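Local coordinates for protein urocanate hydratase (Paenibacillus sp. Soil724D2, PDB 7NED) that catalyses hydration of urocanate-type substrates with bound NAD+, probably acting on thiourocanate in bacterial ergothioneine breakdown, at residues D499-T502 and E503-I506; V193-R196 and L197-Y201. One frame throughout, in Å; residues are numbered along the deposited sequence.

Contact 1: residues D499-T502 and E503-I506; sequences DGST and ESDI
Ser-501 and Ser-504 meet at the start of helix 502-525. The backbone N of Ser-504 donates to Ser-501 OG over 2.9 Å, with an N-H...O angle of 152°. Ser-501 turns its OG between its own N and carbonyl carbon (chi1 72°), and this brings the oxygen over the amide three residues on. The Ser-504 hydroxyl reaches further back, to the start of the turn. Ser-504 OG donates to Asp-499 OD1 at 2.7 Å, coming from above the carboxylate plane. Ser-501 N reaches Asp-499 OD1 at 3.1 Å from the opposite face, so two bonds hold this oxygen. The second bond closes an Asx turn, and the cap follows directly: Ser-501 is the N-cap of the helix. Gly-500 lies inside the turn, at backbone angles that favour glycine. Arg-507 also bonds Ser-504 OG.

Thr-502 makes its contact mainly through its backbone. Thr-502 O receives a weak bond from Asp-505 N at 3.0 Å, and Asp-505 CB packs on Thr-502 O at 3.1 Å. A longer weak bond joins Asp-505 N to Ser-501 O. The Asp-505 carboxylate is held by Asn-416 and Arg-420 of helix 407-420. Glu-503 CB lies 4.0 Å from Ser-501 OG. Its extended chain then leads away to a salt bridge with Arg-86.

Contact 2: residues V193-R196 and L197-Y201; sequences VDRR and LQTNY
A Schellman motif ends helix 190-198 and ties Tyr-201 back to Arg-196. Tyr-201 N bonds weakly to Arg-196 O at 3.1 Å. Inside it, Asn-200 N bonds to Leu-197 O, and Asn-200 takes the positive phi of the motif (65°). One turn earlier the helix bonds are regular. Leu-197 N donates to Val-193 O at 3.0 Å, and Gln-198 N to Asp-194 O at 2.8 Å. Gln-198 also lays its CG against Asp-194 O.

Thr-199 grips Arg-195 O twice. Thr-199 N donates to Arg-195 O at 3.0 Å and Thr-199 OG1 to the same Arg-195 O at 3.2 Å, from opposite faces of the carbonyl plane. With chi1 at 66°, OG1 folds back onto the last turn and CG2 swings toward the Arg-195 side chain. Thr-199 CG2 covers one face of that guanidinium, 3.8 Å from Arg-195 NE, and the two side chains cross at about a right angle. An alanine here has neither hydroxyl nor methyl branch, and would probably leave Arg-195 O with one donor fewer and the guanidinium freer to turn.

Neighbouring polar ends look elsewhere: Arg-196 to Leu-165 O and Glu-34, Asp-194 to Lys-205. The Arg-196 side chain lies about 6 Å from the bound NAD. The helix links strand 182-187 to strand 204-206, parallel strands of one sheet with 226-231 between them, in a beta-alpha-beta crossover of the Rossmann-like domain.

From the N terminus, the chain meets contact 2 first. It lies at the end of helix 190-198, in the Rossmann-like part of the chain, where the turn leads into strand 204-206 of the parallel sheet. Contact 1 comes about 300 residues later, in the urocanase C-terminal part. There it closes the short loop between strand 490-498 of the mixed sheet and helix 502-525. The two are in series, neither nested nor crossed. The centres of contact 1 and contact 2 are about 39 Å apart, and the nearest atoms of contact 1 and contact 2 about 25 Å, so they do not touch. One finishes a helix near the NAD; the other starts a helix at the surface.

Contact 1: residues D499-T502 and E503-I506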
loop_
_atom_site.group_PDB
_atom_site.type_symbol
_atom_site.label_atom_id
_atom_site.label_comp_id
_atom_site.label_asym_id
_atom_site.label_seq_id
_atom_site.Cartn_x
_atom_site.Cartn_y
_atom_site.Cartn_z
ATOM N N ASP A 499 -25.840 12.561 3.815
ATOM C CA ASP A 499 -26.868 12.537 4.840
ATOM C C ASP A 499 -27.634 13.841 4.923
ATOM O O ASP A 499 -28.435 14.017 5.843
ATOM C CB ASP A 499 -26.262 12.179 6.217
ATOM C CG ASP A 499 -25.292 13.225 6.732
ATOM O OD1 ASP A 499 -25.064 14.249 6.045
ATOM O OD2 ASP A 499 -24.764 13.035 7.862
ATOM N N GLY A 500 -27.434 14.744 3.981
ATOM C CA GLY A 500 -28.172 15.978 3.956
ATOM C C GLY A 500 -27.529 17.166 4.644
ATOM O O GLY A 500 -27.916 18.303 4.351
ATOM N N SER A 501 -26.556 16.958 5.545
ATOM C CA SER A 501 -26.034 18.096 6.294
ATOM C C SER A 501 -25.194 18.992 5.408
ATOM O O SER A 501 -24.621 18.564 4.405
ATOM C CB SER A 501 -25.176 17.643 7.478
ATOM O OG SER A 501 -23.947 17.114 6.999
ATOM N N THR A 502 -25.077 20.257 5.821
ATOM C CA THR A 502 -24.196 21.159 5.098
ATOM C C THR A 502 -22.743 20.756 5.267
ATOM O O THR A 502 -21.944 20.934 4.348
ATOM C CB THR A 502 -24.392 22.598 5.568
ATOM O OG1 THR A 502 -24.217 22.641 6.985
ATOM C CG2 THR A 502 -25.800 23.063 5.209
ATOM N N GLU A 503 -22.388 20.185 6.407
ATOM C CA GLU A 503 -21.011 19.734 6.547
ATOM C C GLU A 503 -20.700 18.615 5.565
ATOM O O GLU A 503 -19.591 18.558 5.012
ATOM C CB GLU A 503 -20.748 19.320 7.992
ATOM C CG GLU A 503 -20.589 20.532 8.884
ATOM C CD GLU A 503 -20.188 20.182 10.287
ATOM O OE1 GLU A 503 -19.880 21.107 11.080
ATOM O OE2 GLU A 503 -20.198 18.978 10.613
ATOM N N SER A 504 -21.680 17.751 5.278
ATOM C CA SER A 504 -21.455 16.718 4.265
ATOM C C SER A 504 -21.217 17.309 2.884
ATOM O O SER A 504 -20.524 16.696 2.058
ATOM C CB SER A 504 -22.634 15.737 4.274
ATOM O OG SER A 504 -22.577 15.012 5.495
ATOM N N ASP A 505 -21.786 18.485 2.596
ATOM C CA ASP A 505 -21.529 19.126 1.312
ATOM C C ASP A 505 -20.033 19.300 1.100
ATOM O O ASP A 505 -19.489 18.978 0.030
ATOM C CB ASP A 505 -22.234 20.475 1.258
ATOM C CG ASP A 505 -23.724 20.347 1.035
ATOM O OD1 ASP A 505 -24.159 19.345 0.413
ATOM O OD2 ASP A 505 -24.471 21.239 1.501
ATOM N N ILE A 506 -19.346 19.818 2.120
ATOM C CA ILE A 506 -17.901 19.992 2.018
ATOM C C ILE A 506 -17.221 18.648 1.796
ATOM O O ILE A 506 -16.341 18.518 0.935
ATOM C CB ILE A 506 -17.343 20.685 3.275
ATOM C CG1 ILE A 506 -18.048 22.015 3.489
ATOM C CG2 ILE A 506 -15.824 20.823 3.161
ATOM C CD1 ILE A 506 -18.328 22.285 4.924
#

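Contact 2: residues V193-R196 and L197-Y201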
loop_
_atom_site.group_PDB
_atom_site.type_symbol
_atom_site.label_atom_id
_atom_site.label_comp_id
_atom_site.label_asym_id
_atom_site.label_seq_id
_atom_site.Cartn_x
_atom_site.Cartn_y
_atom_site.Cartn_z
ATOM N N VAL A 193 -27.890 -20.379 -13.279
ATOM C CA VAL A 193 -28.731 -20.073 -14.447
ATOM C C VAL A 193 -30.140 -19.659 -14.008
ATOM O O VAL A 193 -30.694 -18.657 -14.485
ATOM C CB VAL A 193 -28.773 -21.253 -15.434
ATOM C CG1 VAL A 193 -29.720 -20.908 -16.543
ATOM C CG2 VAL A 193 -27.400 -21.519 -16.035
ATOM N N ASP A 194 -30.738 -20.421 -13.083
ATOM C CA ASP A 194 -32.107 -20.142 -12.642
ATOM C C ASP A 194 -32.198 -18.792 -11.936
ATOM O O ASP A 194 -33.150 -18.027 -12.140
ATOM C CB ASP A 194 -32.577 -21.239 -11.687
ATOM C CG ASP A 194 -33.052 -22.455 -12.412
ATOM O OD1 ASP A 194 -33.727 -22.289 -13.443
ATOM O OD2 ASP A 194 -32.748 -23.578 -11.942
ATOM N N ARG A 195 -31.248 -18.509 -11.049
ATOM C CA ARG A 195 -31.228 -17.212 -10.380
ATOM C C ARG A 195 -31.309 -16.071 -11.388
ATOM O O ARG A 195 -32.079 -15.123 -11.213
ATOM C CB ARG A 195 -29.968 -17.101 -9.504
ATOM C CG ARG A 195 -29.919 -15.839 -8.661
ATOM C CD ARG A 195 -31.160 -15.767 -7.795
ATOM N NE ARG A 195 -31.242 -14.566 -6.965
ATOM C CZ ARG A 195 -32.140 -14.402 -5.996
ATOM N NH1 ARG A 195 -32.160 -13.278 -5.282
ATOM N NH2 ARG A 195 -33.034 -15.359 -5.755
ATOM N N ARG A 196 -30.525 -16.141 -12.462
ATOM C CA ARG A 196 -30.542 -15.025 -13.399
ATOM C C ARG A 196 -31.843 -15.005 -14.183
ATOM O O ARG A 196 -32.369 -13.933 -14.506
ATOM C CB ARG A 196 -29.351 -15.095 -14.343
ATOM C CG ARG A 196 -27.974 -15.104 -13.632
ATOM C CD ARG A 196 -27.877 -14.118 -12.497
ATOM N NE ARG A 196 -26.797 -14.548 -11.625
ATOM C CZ ARG A 196 -26.726 -14.365 -10.309
ATOM N NH1 ARG A 196 -25.703 -14.884 -9.654
ATOM N NH2 ARG A 196 -27.639 -13.660 -9.651
ATOM N N LEU A 197 -32.370 -16.182 -14.505
ATOM C CA LEU A 197 -33.677 -16.229 -15.154
ATOM C C LEU A 197 -34.724 -15.555 -14.273
ATOM O O LEU A 197 -35.505 -14.723 -14.734
ATOM C CB LEU A 197 -34.067 -17.682 -15.444
ATOM C CG LEU A 197 -35.235 -17.878 -16.396
ATOM C CD1 LEU A 197 -34.816 -17.497 -17.826
ATOM C CD2 LEU A 197 -35.791 -19.318 -16.346
ATOM N N GLN A 198 -34.722 -15.865 -12.986
ATOM C CA GLN A 198 -35.803 -15.384 -12.139
ATOM C C GLN A 198 -35.633 -13.926 -11.717
ATOM O O GLN A 198 -36.614 -13.297 -11.320
ATOM C CB GLN A 198 -35.935 -16.310 -10.942
ATOM C CG GLN A 198 -36.252 -17.736 -11.376
ATOM C CD GLN A 198 -36.649 -18.618 -10.219
ATOM O OE1 GLN A 198 -36.901 -18.129 -9.113
ATOM N NE2 GLN A 198 -36.688 -19.931 -10.453
ATOM N N THR A 199 -34.443 -13.355 -11.822
ATOM C CA THR A 199 -34.309 -11.920 -11.603
ATOM C C THR A 199 -34.390 -11.143 -12.898
ATOM O O THR A 199 -34.205 -9.917 -12.890
ATOM C CB THR A 199 -32.978 -11.603 -10.889
ATOM O OG1 THR A 199 -31.872 -11.932 -11.746
ATOM C CG2 THR A 199 -32.887 -12.421 -9.648
ATOM N N ASN A 200 -34.619 -11.834 -14.012
ATOM C CA ASN A 200 -34.760 -11.216 -15.324
ATOM C C ASN A 200 -33.502 -10.537 -15.813
ATOM O O ASN A 200 -33.564 -9.637 -16.662
ATOM C CB ASN A 200 -35.937 -10.247 -15.340
ATOM C CG ASN A 200 -37.212 -10.974 -15.577
ATOM O OD1 ASN A 200 -37.386 -11.571 -16.636
ATOM N ND2 ASN A 200 -38.065 -11.025 -14.573
ATOM N N TYR A 201 -32.347 -10.984 -15.327
ATOM C CA TYR A 201 -31.120 -10.658 -16.021
ATOM C C TYR A 201 -30.953 -11.509 -17.261
ATOM O O TYR A 201 -30.249 -11.104 -18.208
ATOM C CB TYR A 201 -29.932 -10.858 -15.093
ATOM C CG TYR A 201 -29.543 -9.626 -14.364
ATOM C CD1 TYR A 201 -30.298 -9.138 -13.290
ATOM C CD2 TYR A 201 -28.418 -8.909 -14.771
ATOM C CE1 TYR A 201 -29.886 -7.962 -12.596
ATOM C CE2 TYR A 201 -28.037 -7.745 -14.133
ATOM C CZ TYR A 201 -28.771 -7.279 -13.044
ATOM O OH TYR A 201 -28.341 -6.126 -12.428
#